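Local atomic coordinates of soluble lytic murein transglycosylase (Pseudomonas aeruginosa, PDB entry 5OHU), a protein that cleaves the glycan strands of peptidoglycan as a lytic transglycosylase, in both exolytic and endolytic turnover of the cell wall. Residues A[184-189]-A[244-249]; A[528-533]-A[558-563]. All coordinates share one frame; numbering follows the deposited sequence.

Overall arrangement
The two contacts lie in different parts of a mostly helical chain, and they follow one another in series: contact 1 closes before contact 2 opens. Contact 1 joins helix 178-190 to helix 235-251 in the helical superhelix that makes up most of the ring-shaped enzyme. Contact 2 joins helix 524-534 to helix 547-564 within the lysozyme-like transglycosylase domain. Their centres lie about 41 Å apart and their nearest atoms about 27 Å, so the two do not touch. Both are sparse helix-to-helix contacts, but contact 1, in the scaffold, has a direct hydrogen bond from Arg247 to Ala189, whereas in contact 2, in the transglycosylase domain, the polar links run through water.

Contact 1: residues A[184-189]-A[244-249]; sequences RLKLAA and GLRRLA. With PO4 (phosphate ion), chain B.
Arg247 reaches from helix 235-251 to the carbonyl of Ala189 on helix 178-190, a side-chain-to-backbone bridge between two helices of the alpha-superhelical ring typical of Slt enzymes. NH2 of Arg247 donates to O of Ala189 over 3.1 Å, and at 166° the bond is nearly straight. The oxygen meets the guanidinium at its edge, close to its plane, although the donor itself is tilted 22° from the carbonyl plane. Ala189 lies near the C-terminal end of its helix, where carbonyls begin to run short of backbone donors, and its small side chain packs on Ala218 of helix 208-219, a residue that the Arg247 side chain also touches. The length of arginine suits the gap, the nearest CA atoms, those of Ala189 and Gly244, being 9.8 Å apart. CG of Arg247 leaves anti to the backbone N (chi1 176°), and bends at the next two bonds turn the guanidinium to the carbonyl.

Beside it two cationic chains cross at about a right angle. CE of Lys186 approaches the guanidinium edge of Arg246, 3.8 Å from NH2. Water 1 bridges the pair, accepting from NH1 of Arg246 at 2.7 Å and, more weakly, from NZ of Lys186. Acidic partners probably offset the like charges: Glu190 forms a salt bridge with Arg246, and Asp239 one with Lys186, which also pairs with a further phosphate.

Earlier on helix 178-190, Arg184 takes no part in the bridge. Its extended chain is fixed by the carbonyls of Val155 and Lys157 and by a cation-pi contact with Trp153, and it holds a phosphate, probably from the crystallisation liquor, in a two-pronged grip: NH1 to O3 and NH2 to O2, each 2.8 Å long.

Contact 2: residues A[528-533]-A[558-563]; sequences KETSRK and LSQVHS
This is a polar, largely water-mediated contact between helix 524-534 and helix 547-564 in the transglycosylase domain, with Gln560 in the middle. Gln560 leaves its helix toward helix 524-534, its chain runs extended beyond CG, and the two ends of its amide serve different neighbours. On one side OE1 lies 4.1 Å from OG1 of Thr530, and water 2 closes that gap, donating to OE1 of Gln560 at 2.7 Å and to OG1 of Thr530 at 3.0 Å. The Thr530 hydroxyl stands beside the backbone N (chi1 -58°), where it also bonds to the carbonyl of Thr526 one turn earlier, a habit of threonine in helices.

On the other side NE2 of Gln560 packs against the aliphatic part of Lys533, 3.5 Å from CG. Lys533 curls through three bends, and water 3 accepts from NE2 of Gln560 at 3.2 Å and weakly from NZ of Lys533. A glutamine suits this place because one amide offers both an acceptor and a donor. Deeper in, Thr530 packs on Ala556 and Tyr557, while Leu558 packs on helices 493-504 and 569-578 and Val561 on the latter, the helical packing characteristic of the lysozyme-like fold of Slt transglycosylases.

Contact 1: residues A[184-189]-A[244-249]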
# COMPACT_ATOMS: atom_id res chain seq x y z
N ARG A 184 16.55 21.25 2.36
CA ARG A 184 16.46 20.23 1.33
C ARG A 184 17.56 19.19 1.52
O ARG A 184 17.35 17.99 1.29
CB ARG A 184 16.53 20.84 -0.07
CG ARG A 184 16.11 19.82 -1.12
CD ARG A 184 16.39 20.28 -2.53
NE ARG A 184 15.95 19.28 -3.48
CZ ARG A 184 16.17 19.32 -4.79
NH1 ARG A 184 16.82 20.34 -5.34
NH2 ARG A 184 15.73 18.34 -5.55
N LEU A 185 18.75 19.63 1.93
CA LEU A 185 19.81 18.70 2.27
C LEU A 185 19.33 17.67 3.28
O LEU A 185 19.52 16.47 3.11
CB LEU A 185 21.01 19.49 2.80
CG LEU A 185 22.28 18.88 3.38
CD1 LEU A 185 22.61 17.54 2.80
CD2 LEU A 185 23.43 19.85 3.10
N LYS A 186 18.65 18.14 4.33
CA LYS A 186 18.14 17.23 5.35
C LYS A 186 17.17 16.22 4.74
O LYS A 186 17.28 15.00 4.99
CB LYS A 186 17.48 18.06 6.45
CG LYS A 186 17.04 17.32 7.69
CD LYS A 186 16.58 18.31 8.76
CE LYS A 186 15.41 17.76 9.57
NZ LYS A 186 15.02 18.66 10.69
N LEU A 187 16.25 16.70 3.89
CA LEU A 187 15.30 15.81 3.23
C LEU A 187 16.00 14.81 2.32
O LEU A 187 15.59 13.65 2.23
CB LEU A 187 14.30 16.63 2.41
CG LEU A 187 13.43 17.54 3.26
CD1 LEU A 187 12.61 18.50 2.39
CD2 LEU A 187 12.53 16.67 4.12
N ALA A 188 17.05 15.26 1.62
CA ALA A 188 17.78 14.35 0.75
C ALA A 188 18.51 13.29 1.58
O ALA A 188 18.57 12.12 1.19
CB ALA A 188 18.77 15.13 -0.12
N ALA A 189 19.05 13.70 2.73
CA ALA A 189 19.74 12.75 3.59
C ALA A 189 18.75 11.75 4.17
O ALA A 189 19.05 10.55 4.25
CB ALA A 189 20.48 13.49 4.70
N GLY A 244 20.58 11.67 12.69
CA GLY A 244 21.28 10.43 12.99
C GLY A 244 20.56 9.58 14.02
O GLY A 244 20.48 8.36 13.89
N LEU A 245 19.99 10.21 15.05
CA LEU A 245 19.28 9.41 16.04
C LEU A 245 18.02 8.79 15.46
O LEU A 245 17.68 7.65 15.79
CB LEU A 245 18.94 10.23 17.28
CG LEU A 245 20.15 10.75 18.02
CD1 LEU A 245 19.80 11.93 18.91
CD2 LEU A 245 20.72 9.61 18.82
N ARG A 246 17.32 9.52 14.59
CA ARG A 246 16.14 8.94 13.95
C ARG A 246 16.52 7.78 13.06
O ARG A 246 15.82 6.75 13.03
CB ARG A 246 15.39 10.02 13.15
CG ARG A 246 14.18 10.59 13.89
CD ARG A 246 14.16 12.10 13.88
NE ARG A 246 14.44 12.65 12.55
CZ ARG A 246 14.97 13.85 12.33
NH1 ARG A 246 15.28 14.64 13.35
NH2 ARG A 246 15.20 14.24 11.08
N ARG A 247 17.62 7.91 12.32
CA ARG A 247 18.10 6.81 11.50
C ARG A 247 18.52 5.65 12.38
O ARG A 247 18.08 4.51 12.18
CB ARG A 247 19.26 7.31 10.62
CG ARG A 247 19.95 6.26 9.75
CD ARG A 247 19.13 5.78 8.54
NE ARG A 247 18.37 6.83 7.87
CZ ARG A 247 18.83 7.57 6.85
NH1 ARG A 247 20.06 7.39 6.40
NH2 ARG A 247 18.06 8.48 6.28
N LEU A 248 19.34 5.93 13.40
CA LEU A 248 19.84 4.88 14.28
C LEU A 248 18.72 4.13 14.98
O LEU A 248 18.85 2.93 15.28
CB LEU A 248 20.78 5.50 15.32
CG LEU A 248 21.61 4.60 16.23
CD1 LEU A 248 22.55 3.72 15.39
CD2 LEU A 248 22.40 5.47 17.22
N ALA A 249 17.62 4.82 15.28
CA ALA A 249 16.51 4.16 15.96
C ALA A 249 15.94 2.99 15.17
O ALA A 249 15.35 2.09 15.77
CB ALA A 249 15.40 5.17 16.25
P PO4 B . 17.22 19.35 -8.99
O1 PO4 B . 18.46 18.74 -9.59
O2 PO4 B . 16.41 18.28 -8.31
O3 PO4 B . 17.63 20.43 -8.02
O4 PO4 B . 16.38 19.97 -10.08
O HOH W 1 16.63 16.68 12.25

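Contact 2: residues A[528-533]-A[558-563]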
# COMPACT_ATOMS: atom_id res chain seq x y z
N LYS A 528 11.39 -24.39 -6.90
CA LYS A 528 12.28 -25.47 -7.35
C LYS A 528 12.74 -26.33 -6.17
O LYS A 528 12.85 -27.55 -6.31
CB LYS A 528 13.47 -24.90 -8.12
CG LYS A 528 13.10 -24.40 -9.51
CD LYS A 528 14.31 -23.99 -10.37
CE LYS A 528 14.68 -22.52 -10.18
NZ LYS A 528 15.67 -22.05 -11.19
N GLU A 529 12.99 -25.72 -5.01
CA GLU A 529 13.39 -26.48 -3.83
C GLU A 529 12.26 -27.38 -3.35
O GLU A 529 12.49 -28.56 -3.03
CB GLU A 529 13.82 -25.52 -2.72
CG GLU A 529 15.29 -25.10 -2.80
CD GLU A 529 15.58 -23.80 -2.06
OE1 GLU A 529 16.61 -23.16 -2.40
OE2 GLU A 529 14.79 -23.41 -1.17
N THR A 530 11.04 -26.84 -3.28
CA THR A 530 9.87 -27.64 -2.93
C THR A 530 9.71 -28.81 -3.89
O THR A 530 9.46 -29.95 -3.48
CB THR A 530 8.62 -26.76 -2.95
OG1 THR A 530 8.80 -25.67 -2.03
CG2 THR A 530 7.39 -27.55 -2.54
N SER A 531 9.89 -28.54 -5.18
CA SER A 531 9.81 -29.58 -6.20
C SER A 531 10.80 -30.70 -5.93
O SER A 531 10.47 -31.89 -6.04
CB SER A 531 10.05 -28.96 -7.58
OG SER A 531 10.29 -29.95 -8.55
N ARG A 532 12.04 -30.36 -5.56
CA ARG A 532 13.01 -31.40 -5.29
C ARG A 532 12.71 -32.12 -3.99
O ARG A 532 12.88 -33.34 -3.89
CB ARG A 532 14.43 -30.83 -5.27
CG ARG A 532 14.86 -30.19 -6.58
CD ARG A 532 16.35 -29.89 -6.59
NE ARG A 532 16.64 -28.64 -7.30
CZ ARG A 532 16.75 -27.44 -6.72
NH1 ARG A 532 16.61 -27.34 -5.40
NH2 ARG A 532 17.01 -26.36 -7.45
N LYS A 533 12.23 -31.39 -2.98
CA LYS A 533 11.98 -31.99 -1.67
C LYS A 533 10.88 -33.04 -1.75
O LYS A 533 10.98 -34.10 -1.11
CB LYS A 533 11.62 -30.90 -0.66
CG LYS A 533 11.75 -31.32 0.79
CD LYS A 533 13.15 -31.88 1.03
CE LYS A 533 13.64 -31.61 2.44
NZ LYS A 533 13.66 -30.17 2.76
N LEU A 558 3.44 -24.84 1.73
CA LEU A 558 2.62 -24.43 2.86
C LEU A 558 2.63 -25.49 3.96
O LEU A 558 2.62 -25.16 5.16
CB LEU A 558 1.20 -24.15 2.37
CG LEU A 558 0.16 -23.61 3.36
CD1 LEU A 558 0.64 -22.33 4.01
CD2 LEU A 558 -1.15 -23.39 2.62
N SER A 559 2.67 -26.77 3.59
CA SER A 559 2.68 -27.81 4.62
C SER A 559 4.01 -27.86 5.34
O SER A 559 4.05 -28.24 6.52
CB SER A 559 2.33 -29.17 4.01
OG SER A 559 3.45 -29.71 3.32
N GLN A 560 5.11 -27.51 4.67
CA GLN A 560 6.41 -27.40 5.33
C GLN A 560 6.42 -26.29 6.37
O GLN A 560 6.89 -26.47 7.50
CB GLN A 560 7.51 -27.13 4.30
CG GLN A 560 8.02 -28.37 3.58
CD GLN A 560 9.14 -28.06 2.59
OE1 GLN A 560 9.03 -27.14 1.77
NE2 GLN A 560 10.23 -28.81 2.69
N VAL A 561 5.95 -25.10 6.00
CA VAL A 561 5.87 -24.03 6.99
C VAL A 561 4.95 -24.45 8.13
O VAL A 561 5.23 -24.20 9.31
CB VAL A 561 5.42 -22.72 6.31
CG1 VAL A 561 5.44 -21.62 7.30
CG2 VAL A 561 6.37 -22.37 5.17
N HIS A 562 3.89 -25.17 7.79
CA HIS A 562 2.92 -25.62 8.79
C HIS A 562 3.57 -26.55 9.81
O HIS A 562 3.42 -26.36 11.03
CB HIS A 562 1.75 -26.29 8.05
CG HIS A 562 0.65 -26.78 8.92
ND1 HIS A 562 0.36 -28.12 9.05
CD2 HIS A 562 -0.30 -26.12 9.63
CE1 HIS A 562 -0.70 -28.27 9.83
NE2 HIS A 562 -1.13 -27.08 10.18
N SER A 563 4.30 -27.57 9.35
CA SER A 563 4.91 -28.44 10.36
C SER A 563 6.11 -27.79 11.04
O SER A 563 6.39 -28.09 12.19
CB SER A 563 5.31 -29.81 9.78
OG SER A 563 5.88 -29.68 8.51
O HOH W 2 10.88 -26.26 0.02
O HOH W 3 12.70 -27.33 1.28